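Periplasmic cell division protein (SufI) (Aquifex aeolicus, PDB 6SYY) is a multicopper oxidase of a hyperthermophile that binds four copper ions and probably couples oxidation of its substrates to reduction of oxygen. Local coordinates at residues V94-K99 and M177-D182; G278-L283 and P297-D302; I65-T70 and L83-D88. All blocks are in the same frame, centred on the assembly; numbering follows the deposited sequence.

Contact 1 (V94-K99 and M177-D182)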
ATOM      1  N   VAL A  94      13.092  -4.914   1.158  1.00 26.33           N
ATOM      2  CA  VAL A  94      12.560  -4.144   0.042  1.00 23.45           C
ATOM      3  C   VAL A  94      12.975  -4.853  -1.239  1.00 34.77           C
ATOM      4  O   VAL A  94      14.168  -5.007  -1.519  1.00 30.24           O
ATOM      5  CB  VAL A  94      13.056  -2.693   0.068  1.00 21.38           C
ATOM      6  CG1 VAL A  94      12.665  -1.985  -1.213  1.00 21.73           C
ATOM      7  CG2 VAL A  94      12.472  -1.967   1.265  1.00 23.71           C
ATOM      8  N   ILE A  95      11.998  -5.326  -1.992  1.00 26.61           N
ATOM      9  CA  ILE A  95      12.260  -6.027  -3.240  1.00 25.93           C
ATOM     10  C   ILE A  95      12.405  -4.997  -4.347  1.00 26.08           C
ATOM     11  O   ILE A  95      11.539  -4.134  -4.521  1.00 25.76           O
ATOM     12  CB  ILE A  95      11.135  -7.023  -3.561  1.00 31.77           C
ATOM     13  CG1 ILE A  95      11.087  -8.134  -2.510  1.00 25.93           C
ATOM     14  CG2 ILE A  95      11.323  -7.595  -4.956  1.00 25.30           C
ATOM     15  CD1 ILE A  95       9.954  -9.128  -2.718  1.00 23.49           C
ATOM     16  N   PHE A  96      13.494  -5.084  -5.097  1.00 25.17           N
ATOM     17  CA  PHE A  96      13.712  -4.204  -6.233  1.00 24.51           C
ATOM     18  C   PHE A  96      13.426  -4.950  -7.527  1.00 42.06           C
ATOM     19  O   PHE A  96      13.816  -6.110  -7.689  1.00 29.25           O
ATOM     20  CB  PHE A  96      15.141  -3.651  -6.238  1.00 28.70           C
ATOM     21  CG  PHE A  96      15.307  -2.401  -5.418  1.00 33.97           C
ATOM     22  CD1 PHE A  96      15.512  -2.474  -4.050  1.00 28.50           C
ATOM     23  CD2 PHE A  96      15.258  -1.151  -6.018  1.00 22.35           C
ATOM     24  CE1 PHE A  96      15.661  -1.326  -3.290  1.00 35.03           C
ATOM     25  CE2 PHE A  96      15.408  -0.000  -5.266  1.00 27.07           C
ATOM     26  CZ  PHE A  96      15.606  -0.086  -3.899  1.00 22.32           C
ATOM     27  N   LEU A  97      12.725  -4.279  -8.440  1.00 33.56           N
ATOM     28  CA  LEU A  97      12.416  -4.816  -9.754  1.00 23.62           C
ATOM     29  C   LEU A  97      12.727  -3.769 -10.810  1.00 27.92           C
ATOM     30  O   LEU A  97      12.662  -2.563 -10.552  1.00 28.21           O
ATOM     31  CB  LEU A  97      10.945  -5.226  -9.874  1.00 24.84           C
ATOM     32  CG  LEU A  97      10.462  -6.402  -9.033  1.00 28.04           C
ATOM     33  CD1 LEU A  97       8.955  -6.522  -9.141  1.00 34.05           C
ATOM     34  CD2 LEU A  97      11.133  -7.680  -9.499  1.00 33.20           C
ATOM     35  N   ARG A  98      13.062  -4.238 -12.004  1.00 25.64           N
ATOM     36  CA  ARG A  98      13.231  -3.376 -13.161  1.00 25.37           C
ATOM     37  C   ARG A  98      12.069  -3.617 -14.112  1.00 47.80           C
ATOM     38  O   ARG A  98      11.702  -4.770 -14.364  1.00 39.48           O
ATOM     39  CB  ARG A  98      14.561  -3.644 -13.863  1.00 24.64           C
ATOM     40  CG  ARG A  98      14.848  -2.680 -14.984  1.00 26.75           C
ATOM     41  CD  ARG A  98      15.255  -1.341 -14.421  1.00 49.41           C
ATOM     42  NE  ARG A  98      15.264  -0.298 -15.437  1.00 43.76           N
ATOM     43  CZ  ARG A  98      15.758   0.918 -15.238  1.00 43.46           C
ATOM     44  NH1 ARG A  98      16.289   1.231 -14.062  1.00 36.40           N
ATOM     45  NH2 ARG A  98      15.728   1.818 -16.211  1.00 79.89           N
ATOM     46  N   LYS A  99      11.480  -2.539 -14.623  1.00 30.18           N
ATOM     47  CA  LYS A  99      10.349  -2.691 -15.526  1.00 44.38           C
ATOM     48  C   LYS A  99      10.784  -3.435 -16.777  1.00 30.36           C
ATOM     49  O   LYS A  99      11.807  -3.107 -17.387  1.00 39.53           O
ATOM     50  CB  LYS A  99       9.762  -1.330 -15.898  1.00 31.97           C
ATOM     51  CG  LYS A  99       8.513  -1.423 -16.753  1.00 23.30           C
ATOM     52  CD  LYS A  99       8.024  -0.047 -17.153  1.00 33.61           C
ATOM     53  CE  LYS A  99       6.789  -0.143 -18.031  1.00 29.85           C
ATOM     54  NZ  LYS A  99       6.331   1.200 -18.481  1.00 53.64           N
ATOM     55  N   MET A 177       7.784  -3.934   1.156  1.00 18.52           N
ATOM     56  CA  MET A 177       7.742  -2.933   0.103  1.00 18.39           C
ATOM     57  C   MET A 177       8.454  -3.442  -1.146  1.00 24.22           C
ATOM     58  O   MET A 177       9.449  -4.169  -1.056  1.00 21.67           O
ATOM     59  CB  MET A 177       8.384  -1.624   0.577  1.00 18.41           C
ATOM     60  CG  MET A 177       8.561  -0.572  -0.511  1.00 22.61           C
ATOM     61  SD  MET A 177       9.272   0.982   0.080  1.00 26.67           S
ATOM     62  CE  MET A 177       7.953   1.601   1.128  1.00 18.29           C
ATOM     63  N   ILE A 178       7.925  -3.056  -2.305  1.00 26.98           N
ATOM     64  CA  ILE A 178       8.536  -3.293  -3.607  1.00 39.14           C
ATOM     65  C   ILE A 178       8.853  -1.942  -4.234  1.00 31.77           C
ATOM     66  O   ILE A 178       8.034  -1.017  -4.176  1.00 27.82           O
ATOM     67  CB  ILE A 178       7.600  -4.112  -4.522  1.00 30.36           C
ATOM     68  CG1 ILE A 178       7.349  -5.501  -3.934  1.00 26.69           C
ATOM     69  CG2 ILE A 178       8.160  -4.211  -5.939  1.00 21.73           C
ATOM     70  CD1 ILE A 178       6.301  -6.293  -4.687  1.00 26.00           C
ATOM     71  N   ILE A 179      10.041  -1.822  -4.825  1.00 29.97           N
ATOM     72  CA  ILE A 179      10.418  -0.636  -5.589  1.00 37.71           C
ATOM     73  C   ILE A 179      10.696  -1.065  -7.022  1.00 22.71           C
ATOM     74  O   ILE A 179      11.658  -1.802  -7.282  1.00 40.68           O
ATOM     75  CB  ILE A 179      11.634   0.085  -4.999  1.00 23.84           C
ATOM     76  CG1 ILE A 179      11.273   0.760  -3.677  1.00 19.22           C
ATOM     77  CG2 ILE A 179      12.144   1.121  -5.985  1.00 23.66           C
ATOM     78  CD1 ILE A 179      12.451   1.444  -3.019  1.00 19.45           C
ATOM     79  N   ILE A 180       9.868  -0.596  -7.952  1.00 28.05           N
ATOM     80  CA  ILE A 180      10.088  -0.805  -9.377  1.00 20.21           C
ATOM     81  C   ILE A 180      10.846   0.391  -9.927  1.00 35.65           C
ATOM     82  O   ILE A 180      10.614   1.535  -9.517  1.00 28.44           O
ATOM     83  CB  ILE A 180       8.753  -1.011 -10.118  1.00 20.63           C
ATOM     84  CG1 ILE A 180       8.074  -2.293  -9.648  1.00 32.24           C
ATOM     85  CG2 ILE A 180       8.973  -1.069 -11.620  1.00 26.21           C
ATOM     86  CD1 ILE A 180       6.768  -2.576 -10.364  1.00 29.96           C
ATOM     87  N   GLU A 181      11.768   0.126 -10.843  1.00 26.94           N
ATOM     88  CA  GLU A 181      12.548   1.166 -11.490  1.00 33.14           C
ATOM     89  C   GLU A 181      12.318   1.117 -12.993  1.00 42.96           C
ATOM     90  O   GLU A 181      12.226   0.035 -13.585  1.00 28.20           O
ATOM     91  CB  GLU A 181      14.035   1.006 -11.171  1.00 32.87           C
ATOM     92  CG  GLU A 181      14.355   1.192  -9.695  1.00 38.61           C
ATOM     93  CD  GLU A 181      15.819   0.956  -9.379  1.00 89.16           C
ATOM     94  OE1 GLU A 181      16.345  -0.118  -9.748  1.00 88.62           O
ATOM     95  OE2 GLU A 181      16.444   1.847  -8.765  1.00 67.67           O
ATOM     96  N   ASP A 182      12.194   2.294 -13.596  1.00 28.99           N
ATOM     97  CA  ASP A 182      12.157   2.436 -15.044  1.00 30.58           C
ATOM     98  C   ASP A 182      13.031   3.631 -15.403  1.00 33.34           C
ATOM     99  O   ASP A 182      13.762   4.164 -14.564  1.00 36.41           O
ATOM    100  CB  ASP A 182      10.713   2.561 -15.564  1.00 25.40           C
ATOM    101  CG  ASP A 182       9.978   3.799 -15.035  1.00 47.64           C
ATOM    102  OD1 ASP A 182      10.622   4.773 -14.592  1.00 35.24           O
ATOM    103  OD2 ASP A 182       8.726   3.793 -15.050  1.00 35.55           O
TER
HETATM  104  O   HOH W   1       7.385   3.504 -17.259  1.00 37.48           O
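Five backbone hydrogen bonds tie Ile95, Leu97 and Lys99 to Met177, Ile179 and Glu181, alternating in direction as parallel pairing requires. Ile95 gives its N to Met177 O and takes Ile179 N on its own O at 2.8 Å. Leu97 does the same one step on, N to Ile179 O and O to Glu181 N, and Lys99 N closes the ladder on Glu181 O with an N-H...O angle of 167°. Beyond it, a water 2.8 Å from Lys99 NZ bridges to Asp182 OD2, while Asp182 OD1, also bonded to Ser153 OG, caps the start of helix 183-192.

Strands 94-98 and 176-181 are neighbours in a mixed sheet of the first cupredoxin-like domain, whose strand 154-160 and outer strand 117-120 carry copper-binding histidines. On the face bearing Phe96, the ring takes Ile179 CB over one side, 4.1 Å from its centroid and 22° off the normal, a CH-pi contact. Ile179 CG2 presses on Phe96 CE2 at 3.5 Å, and the Glu181 carboxylate stands at the ring edge. Arg98, with CG anti to its N (chi1 -174°) and the chain bent at chi2, lays a guanidinium face over Glu181 O and the Asp182 carbonyl carbon; its NH2 makes a salt bridge with Asp186. The other face is aliphatic: Leu97 CD1 meets Ile178 CG2 at 4.0 Å, and Leu97 CB touches Ile180 CG1.

Contact 2 (G278-L283 and P297-D302)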
ATOM      1  N   GLY A 278       4.721  10.907  -6.208  1.00 21.35           N
ATOM      2  CA  GLY A 278       4.236   9.641  -6.719  1.00 18.87           C
ATOM      3  C   GLY A 278       3.151   9.068  -5.841  1.00 26.62           C
ATOM      4  O   GLY A 278       3.032   9.406  -4.659  1.00 21.85           O
ATOM      5  N   VAL A 279       2.349   8.193  -6.447  1.00 22.76           N
ATOM      6  CA  VAL A 279       1.312   7.455  -5.736  1.00 19.43           C
ATOM      7  C   VAL A 279       1.479   5.974  -6.053  1.00 25.52           C
ATOM      8  O   VAL A 279       2.529   5.556  -6.554  1.00 26.81           O
ATOM      9  CB  VAL A 279      -0.093   7.967  -6.106  1.00 24.13           C
ATOM     10  CG1 VAL A 279      -0.309   9.369  -5.547  1.00 18.90           C
ATOM     11  CG2 VAL A 279      -0.269   7.973  -7.610  1.00 27.48           C
ATOM     12  N   GLU A 280       0.446   5.172  -5.774  1.00 27.72           N
ATOM     13  CA  GLU A 280       0.579   3.722  -5.892  1.00 22.02           C
ATOM     14  C   GLU A 280       1.020   3.307  -7.290  1.00 26.28           C
ATOM     15  O   GLU A 280       1.840   2.392  -7.444  1.00 33.47           O
ATOM     16  CB  GLU A 280      -0.741   3.037  -5.538  1.00 18.50           C
ATOM     17  CG  GLU A 280      -1.287   3.399  -4.180  1.00 52.42           C
ATOM     18  CD  GLU A 280      -2.169   4.620  -4.232  1.00 47.81           C
ATOM     19  OE1 GLU A 280      -3.233   4.552  -4.881  1.00 25.34           O
ATOM     20  OE2 GLU A 280      -1.791   5.652  -3.638  1.00 30.02           O
ATOM     21  N   GLY A 281       0.492   3.964  -8.318  1.00 25.69           N
ATOM     22  CA  GLY A 281       0.807   3.602  -9.685  1.00 21.35           C
ATOM     23  C   GLY A 281       1.958   4.379 -10.286  1.00 32.88           C
ATOM     24  O   GLY A 281       2.068   4.477 -11.513  1.00 32.50           O
ATOM     25  N   GLY A 282       2.817   4.944  -9.451  1.00 27.23           N
ATOM     26  CA  GLY A 282       4.039   5.554  -9.922  1.00 19.82           C
ATOM     27  C   GLY A 282       4.035   7.068  -9.832  1.00 30.82           C
ATOM     28  O   GLY A 282       3.279   7.684  -9.073  1.00 33.75           O
ATOM     29  N   LEU A 283       4.905   7.675 -10.638  1.00 32.18           N
ATOM     30  CA  LEU A 283       5.174   9.102 -10.534  1.00 35.78           C
ATOM     31  C   LEU A 283       4.015   9.918 -11.087  1.00 32.59           C
ATOM     32  O   LEU A 283       3.373   9.527 -12.064  1.00 26.89           O
ATOM     33  CB  LEU A 283       6.457   9.455 -11.288  1.00 19.90           C
ATOM     34  CG  LEU A 283       7.771   8.894 -10.735  1.00 25.06           C
ATOM     35  CD1 LEU A 283       8.851   8.883 -11.808  1.00 20.45           C
ATOM     36  CD2 LEU A 283       8.234   9.684  -9.514  1.00 19.41           C
ATOM     37  N   PRO A 297      -4.739   2.806   4.509  1.00 21.81           N
ATOM     38  CA  PRO A 297      -4.154   1.479   4.285  1.00 22.04           C
ATOM     39  C   PRO A 297      -4.227   1.078   2.820  1.00 32.82           C
ATOM     40  O   PRO A 297      -5.269   1.202   2.174  1.00 25.84           O
ATOM     41  CB  PRO A 297      -5.018   0.569   5.161  1.00 34.93           C
ATOM     42  CG  PRO A 297      -5.483   1.447   6.256  1.00 23.43           C
ATOM     43  CD  PRO A 297      -5.636   2.823   5.678  1.00 22.84           C
ATOM     44  N   GLY A 298      -3.106   0.591   2.291  1.00 24.79           N
ATOM     45  CA  GLY A 298      -3.004   0.239   0.894  1.00 35.19           C
ATOM     46  C   GLY A 298      -2.518   1.354  -0.009  1.00 34.25           C
ATOM     47  O   GLY A 298      -2.056   1.077  -1.121  1.00 33.27           O
ATOM     48  N   GLU A 299      -2.613   2.604   0.429  1.00 32.85           N
ATOM     49  CA  GLU A 299      -2.049   3.705  -0.334  1.00 28.19           C
ATOM     50  C   GLU A 299      -0.541   3.780  -0.128  1.00 20.98           C
ATOM     51  O   GLU A 299      -0.004   3.353   0.901  1.00 22.97           O
ATOM     52  CB  GLU A 299      -2.692   5.033   0.068  1.00 29.25           C
ATOM     53  CG  GLU A 299      -4.111   5.233  -0.448  1.00 27.59           C
ATOM     54  CD  GLU A 299      -4.609   6.656  -0.243  1.00 63.83           C
ATOM     55  OE1 GLU A 299      -4.537   7.160   0.899  1.00 23.67           O
ATOM     56  OE2 GLU A 299      -5.062   7.278  -1.229  1.00 38.34           O
ATOM     57  N   ARG A 300       0.145   4.318  -1.135  1.00 19.70           N
ATOM     58  CA  ARG A 300       1.561   4.641  -1.039  1.00 33.57           C
ATOM     59  C   ARG A 300       1.764   6.026  -1.630  1.00 30.35           C
ATOM     60  O   ARG A 300       1.332   6.290  -2.756  1.00 38.82           O
ATOM     61  CB  ARG A 300       2.438   3.607  -1.764  1.00 35.68           C
ATOM     62  CG  ARG A 300       2.503   2.235  -1.092  1.00 23.30           C
ATOM     63  CD  ARG A 300       1.514   1.273  -1.712  1.00 21.45           C
ATOM     64  NE  ARG A 300       1.800   1.061  -3.129  1.00 25.95           N
ATOM     65  CZ  ARG A 300       0.959   0.487  -3.981  1.00 31.16           C
ATOM     66  NH1 ARG A 300      -0.231   0.072  -3.560  1.00 25.50           N
ATOM     67  NH2 ARG A 300       1.302   0.334  -5.257  1.00 25.48           N
ATOM     68  N   ILE A 301       2.403   6.909  -0.867  1.00 23.24           N
ATOM     69  CA  ILE A 301       2.669   8.279  -1.292  1.00 19.10           C
ATOM     70  C   ILE A 301       4.178   8.488  -1.271  1.00 33.12           C
ATOM     71  O   ILE A 301       4.817   8.323  -0.225  1.00 28.67           O
ATOM     72  CB  ILE A 301       1.961   9.305  -0.391  1.00 23.05           C
ATOM     73  CG1 ILE A 301       0.494   8.924  -0.183  1.00 29.51           C
ATOM     74  CG2 ILE A 301       2.063  10.708  -0.986  1.00 17.97           C
ATOM     75  CD1 ILE A 301      -0.336   8.935  -1.456  1.00 28.63           C
ATOM     76  N   ASP A 302       4.747   8.825  -2.427  1.00 23.61           N
ATOM     77  CA  ASP A 302       6.145   9.229  -2.520  1.00 26.58           C
ATOM     78  C   ASP A 302       6.236  10.744  -2.381  1.00 26.49           C
ATOM     79  O   ASP A 302       5.577  11.480  -3.127  1.00 30.97           O
ATOM     80  CB  ASP A 302       6.759   8.793  -3.852  1.00 31.56           C
ATOM     81  CG  ASP A 302       6.993   7.295  -3.932  1.00 48.77           C
ATOM     82  OD1 ASP A 302       6.057   6.522  -3.639  1.00 54.16           O
ATOM     83  OD2 ASP A 302       8.116   6.893  -4.305  1.00 53.39           O
TER
HETATM   84  O   HOH W   2       5.373   5.286  -6.070  1.00 43.46           O
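Glu280 lies across Arg300 with its CB, CG and OE2. Its CB lies 3.4 Å from Arg300 CZ, over one face of the guanidinium; CG comes next, 3.5 Å from Arg300 NH1. A bend at chi2 (89°) then turns the carboxylate back toward the opposing backbone, its plane 75° from that of the guanidinium, and no salt bridge joins the two groups. Instead, OE2 accepts a weak bond from Arg300 N at 3.4 Å and pairs with Lys478, while OE1 takes the backbone N atoms of Asp479 and Thr480.

Behind this crossing, Gly278 and Asp302 form an antiparallel hydrogen-bonded pair, with Asp302 N 2.9 Å from Gly278 O. Strand 270-279 then leaves its partner through a type I turn from Val279 to Gly282, a tight beta hairpin in the second, plastocyanin-like domain. A water joins Val279 O to Asp302 OD1, the latter bond weak, while Asp302 OD2 pairs with Arg249 in a salt bridge.

Arg300 NH1 bonds Gly298 O at 3.2 Å and makes a salt bridge with Asp479, and NE reaches Thr155 O; its side chain also packs close to the copper ligand His120. An alanine in its place would probably leave Asp479 without this charged mate and the Glu280 CB and CG without their flat cover.

Glu280 OE2 stands 4.4 Å from Glu299 OE2, and both bind Lys478 NZ, Glu299 OE1 being held by Ala296 N. This buried network of mixed charge suggests that the lysine probably offsets the repulsion between the glutamates, and that the aliphatic part of Glu280 serves the arginine as a packing surface.

Contact 3 (I65-T70 and L83-D88)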
ATOM      1  N   ILE A  65      10.236 -17.288  -1.543  1.00 22.63           N
ATOM      2  CA  ILE A  65       9.796 -16.342  -0.528  1.00 21.79           C
ATOM      3  C   ILE A  65       9.050 -17.151   0.520  1.00 21.84           C
ATOM      4  O   ILE A  65       7.939 -17.635   0.264  1.00 30.32           O
ATOM      5  CB  ILE A  65       8.912 -15.235  -1.114  1.00 31.07           C
ATOM      6  CG1 ILE A  65       9.630 -14.563  -2.284  1.00 24.86           C
ATOM      7  CG2 ILE A  65       8.560 -14.217  -0.043  1.00 20.05           C
ATOM      8  CD1 ILE A  65       8.764 -13.627  -3.064  1.00 39.97           C
ATOM      9  N   THR A  66       9.654 -17.311   1.691  1.00 22.33           N
ATOM     10  CA  THR A  66       9.127 -18.190   2.726  1.00 32.89           C
ATOM     11  C   THR A  66       8.535 -17.360   3.854  1.00 25.08           C
ATOM     12  O   THR A  66       9.226 -16.525   4.443  1.00 33.10           O
ATOM     13  CB  THR A  66      10.214 -19.113   3.266  1.00 25.38           C
ATOM     14  OG1 THR A  66      10.839 -19.800   2.177  1.00 44.99           O
ATOM     15  CG2 THR A  66       9.608 -20.127   4.225  1.00 28.19           C
ATOM     16  N   ALA A  67       7.258 -17.592   4.152  1.00 29.44           N
ATOM     17  CA  ALA A  67       6.633 -17.035   5.342  1.00 25.74           C
ATOM     18  C   ALA A  67       6.845 -18.002   6.498  1.00 31.95           C
ATOM     19  O   ALA A  67       6.614 -19.204   6.353  1.00 26.58           O
ATOM     20  CB  ALA A  67       5.143 -16.789   5.120  1.00 24.64           C
ATOM     21  N   LYS A  68       7.296 -17.483   7.637  1.00 32.45           N
ATOM     22  CA  LYS A  68       7.624 -18.354   8.752  1.00 23.28           C
ATOM     23  C   LYS A  68       7.467 -17.598  10.062  1.00 32.05           C
ATOM     24  O   LYS A  68       7.503 -16.364  10.106  1.00 26.00           O
ATOM     25  CB  LYS A  68       9.052 -18.906   8.629  1.00 24.37           C
ATOM     26  CG  LYS A  68      10.143 -17.865   8.831  1.00 26.26           C
ATOM     27  CD  LYS A  68      11.501 -18.527   9.010  1.00 32.56           C
ATOM     28  CE  LYS A  68      12.526 -17.528   9.505  1.00 51.12           C
ATOM     29  NZ  LYS A  68      13.876 -18.132   9.691  1.00 51.16           N
ATOM     30  N   TRP A  69       7.288 -18.366  11.134  1.00 24.83           N
ATOM     31  CA  TRP A  69       7.302 -17.816  12.480  1.00 27.16           C
ATOM     32  C   TRP A  69       8.732 -17.636  12.967  1.00 25.14           C
ATOM     33  O   TRP A  69       9.611 -18.455  12.683  1.00 40.69           O
ATOM     34  CB  TRP A  69       6.548 -18.729  13.442  1.00 50.85           C
ATOM     35  CG  TRP A  69       5.082 -18.606  13.320  1.00 56.16           C
ATOM     36  CD1 TRP A  69       4.226 -19.511  12.768  1.00 28.02           C
ATOM     37  CD2 TRP A  69       4.283 -17.500  13.750  1.00 32.07           C
ATOM     38  NE1 TRP A  69       2.938 -19.038  12.837  1.00 55.49           N
ATOM     39  CE2 TRP A  69       2.947 -17.804  13.433  1.00 44.69           C
ATOM     40  CE3 TRP A  69       4.570 -16.281  14.376  1.00 24.48           C
ATOM     41  CZ2 TRP A  69       1.897 -16.934  13.721  1.00 31.74           C
ATOM     42  CZ3 TRP A  69       3.529 -15.420  14.660  1.00 25.54           C
ATOM     43  CH2 TRP A  69       2.206 -15.750  14.333  1.00 31.30           C
ATOM     44  N   THR A  70       8.955 -16.552  13.704  1.00 36.49           N
ATOM     45  CA  THR A  70      10.242 -16.246  14.314  1.00 44.13           C
ATOM     46  C   THR A  70       9.983 -15.278  15.464  1.00 37.99           C
ATOM     47  O   THR A  70       8.829 -15.018  15.825  1.00 32.15           O
ATOM     48  CB  THR A  70      11.225 -15.676  13.282  1.00 29.93           C
ATOM     49  OG1 THR A  70      12.538 -15.619  13.847  1.00 39.98           O
ATOM     50  CG2 THR A  70      10.804 -14.275  12.844  1.00 28.24           C
ATOM     51  N   LEU A  83       5.484 -13.088  12.210  1.00 30.08           N
ATOM     52  CA  LEU A  83       5.683 -13.703  10.908  1.00 20.84           C
ATOM     53  C   LEU A  83       6.579 -12.814  10.055  1.00 47.42           C
ATOM     54  O   LEU A  83       6.520 -11.584  10.140  1.00 29.22           O
ATOM     55  CB  LEU A  83       4.340 -13.920  10.206  1.00 26.24           C
ATOM     56  CG  LEU A  83       3.392 -15.001  10.743  1.00 24.55           C
ATOM     57  CD1 LEU A  83       1.970 -14.779  10.236  1.00 29.32           C
ATOM     58  CD2 LEU A  83       3.879 -16.380  10.343  1.00 21.27           C
ATOM     59  N   VAL A  84       7.425 -13.438   9.238  1.00 28.76           N
ATOM     60  CA  VAL A  84       8.276 -12.702   8.311  1.00 29.96           C
ATOM     61  C   VAL A  84       8.283 -13.427   6.978  1.00 20.50           C
ATOM     62  O   VAL A  84       8.132 -14.650   6.909  1.00 26.63           O
ATOM     63  CB  VAL A  84       9.728 -12.531   8.824  1.00 22.00           C
ATOM     64  CG1 VAL A  84       9.763 -11.688  10.082  1.00 24.10           C
ATOM     65  CG2 VAL A  84      10.386 -13.882   9.063  1.00 22.48           C
ATOM     66  N   TYR A  85       8.440 -12.655   5.912  1.00 29.63           N
ATOM     67  CA  TYR A  85       8.805 -13.196   4.612  1.00 27.10           C
ATOM     68  C   TYR A  85      10.324 -13.285   4.561  1.00 28.47           C
ATOM     69  O   TYR A  85      11.012 -12.273   4.737  1.00 24.57           O
ATOM     70  CB  TYR A  85       8.277 -12.311   3.481  1.00 32.38           C
ATOM     71  CG  TYR A  85       6.789 -12.426   3.213  1.00 30.11           C
ATOM     72  CD1 TYR A  85       6.189 -13.663   3.009  1.00 29.07           C
ATOM     73  CD2 TYR A  85       5.986 -11.292   3.153  1.00 24.65           C
ATOM     74  CE1 TYR A  85       4.824 -13.767   2.755  1.00 42.61           C
ATOM     75  CE2 TYR A  85       4.626 -11.384   2.900  1.00 47.91           C
ATOM     76  CZ  TYR A  85       4.049 -12.623   2.702  1.00 35.03           C
ATOM     77  OH  TYR A  85       2.699 -12.712   2.452  1.00 28.43           O
ATOM     78  N   GLU A  86      10.850 -14.491   4.355  1.00 34.37           N
ATOM     79  CA  GLU A  86      12.290 -14.695   4.243  1.00 26.93           C
ATOM     80  C   GLU A  86      12.664 -14.813   2.772  1.00 43.61           C
ATOM     81  O   GLU A  86      12.157 -15.688   2.062  1.00 34.54           O
ATOM     82  CB  GLU A  86      12.762 -15.929   5.012  1.00 30.63           C
ATOM     83  CG  GLU A  86      14.273 -16.141   4.887  1.00 34.34           C
ATOM     84  CD  GLU A  86      14.858 -17.015   5.980  1.00 45.30           C
ATOM     85  OE1 GLU A  86      14.083 -17.593   6.770  1.00 65.71           O
ATOM     86  OE2 GLU A  86      16.101 -17.123   6.047  1.00 75.01           O
ATOM     87  N   ILE A  87      13.545 -13.924   2.324  1.00 29.92           N
ATOM     88  CA  ILE A  87      14.058 -13.912   0.961  1.00 28.88           C
ATOM     89  C   ILE A  87      15.564 -13.745   1.063  1.00 34.24           C
ATOM     90  O   ILE A  87      16.044 -12.684   1.479  1.00 44.51           O
ATOM     91  CB  ILE A  87      13.450 -12.782   0.121  1.00 28.70           C
ATOM     92  CG1 ILE A  87      11.925 -12.873   0.120  1.00 34.44           C
ATOM     93  CG2 ILE A  87      13.990 -12.835  -1.292  1.00 30.00           C
ATOM     94  CD1 ILE A  87      11.249 -11.639  -0.429  1.00 34.35           C
ATOM     95  N   ASP A  88      16.311 -14.788   0.696  1.00 41.40           N
ATOM     96  CA  ASP A  88      17.773 -14.722   0.651  1.00 41.79           C
ATOM     97  C   ASP A  88      18.342 -14.315   2.011  1.00 44.41           C
ATOM     98  O   ASP A  88      19.197 -13.432   2.114  1.00 45.04           O
ATOM     99  CB  ASP A  88      18.234 -13.765  -0.454  1.00 50.81           C
ATOM    100  CG  ASP A  88      19.684 -13.968  -0.846  1.00 46.44           C
ATOM    101  OD1 ASP A  88      20.023 -15.077  -1.312  1.00 91.77           O
ATOM    102  OD2 ASP A  88      20.478 -13.012  -0.706  1.00 78.34           O
TER
HETATM  103  O   HOH W   3      12.937 -18.338   1.241  1.00 36.43           O
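Two first torsions bring Lys68 and Glu86 together: Lys68 CG sits between its backbone N and carbonyl carbon (chi1 70°), and Glu86 CG is anti to N. Both chains are extended beyond CG and cross on one face of the antiparallel beta hairpin made by strands 63-72 and 80-86 in the first cupredoxin-like domain. Lys68 NZ forms a salt bridge with Glu86 OE1 at 3.0 Å, approaching on the syn side but 27° out of the carboxylate plane. A second partner, Tyr91 OH, also holds NZ, so the ammonium is fixed from two residues.

Beneath these side chains the backbone supplies two hydrogen-bonded pairs. Thr66 and Glu86 exchange both bonds, that from Thr66 N to Glu86 O being almost straight; Lys68 and Val84 exchange another two. Ala67 with Tyr85 and Trp69 with Leu83 are the non-hydrogen-bonded pairs, and their side chains emerge on the opposite face. There Ala67 CB leans on Tyr85 CE1 at 3.9 Å, and Ile65 CG2 on Tyr85 CD1. The same Ile65 methyl packs against Ile87 CG1 at 3.6 Å, the two isoleucines lying side by side. Strand 102-110 continues the sheet beyond 63-72, and the Tyr85 ring meets that of Tyr158, the Tyr85 side chain being about 5 Å from that of the copper ligand His159.

Toward the other end of the pairing, Val84 CG2 touches Thr70 CG2 on the face shared with Lys68. On the face of Ala67, Leu83 turns a methyl over the indole of Trp69 in a CH-pi contact: its CD2 lies 3.6 Å from the centroid of the five-membered ring, only 12° off the normal.

In the fold
Contact 2 is wholly buried, its centre about 7 Å from that of the chain, whereas contacts 1 and 3, at about 14 and 19 Å, are partly exposed. Chemistry follows place: contact 2 has few strand bonds and a dense network of buried charges, while the other two are regular ladders, parallel in contact 1 and antiparallel in contact 3, with charged groups on one face and mainly apolar packing on the other. Contacts 1 and 3 belong to different sheets of one domain and touch where Ile95 CD1 meets Ile87 CD1 at 3.6 Å. Contact 2 lies in the next domain, its nearest atoms about 5 Å from contact 1 and about 14 Å from contact 3.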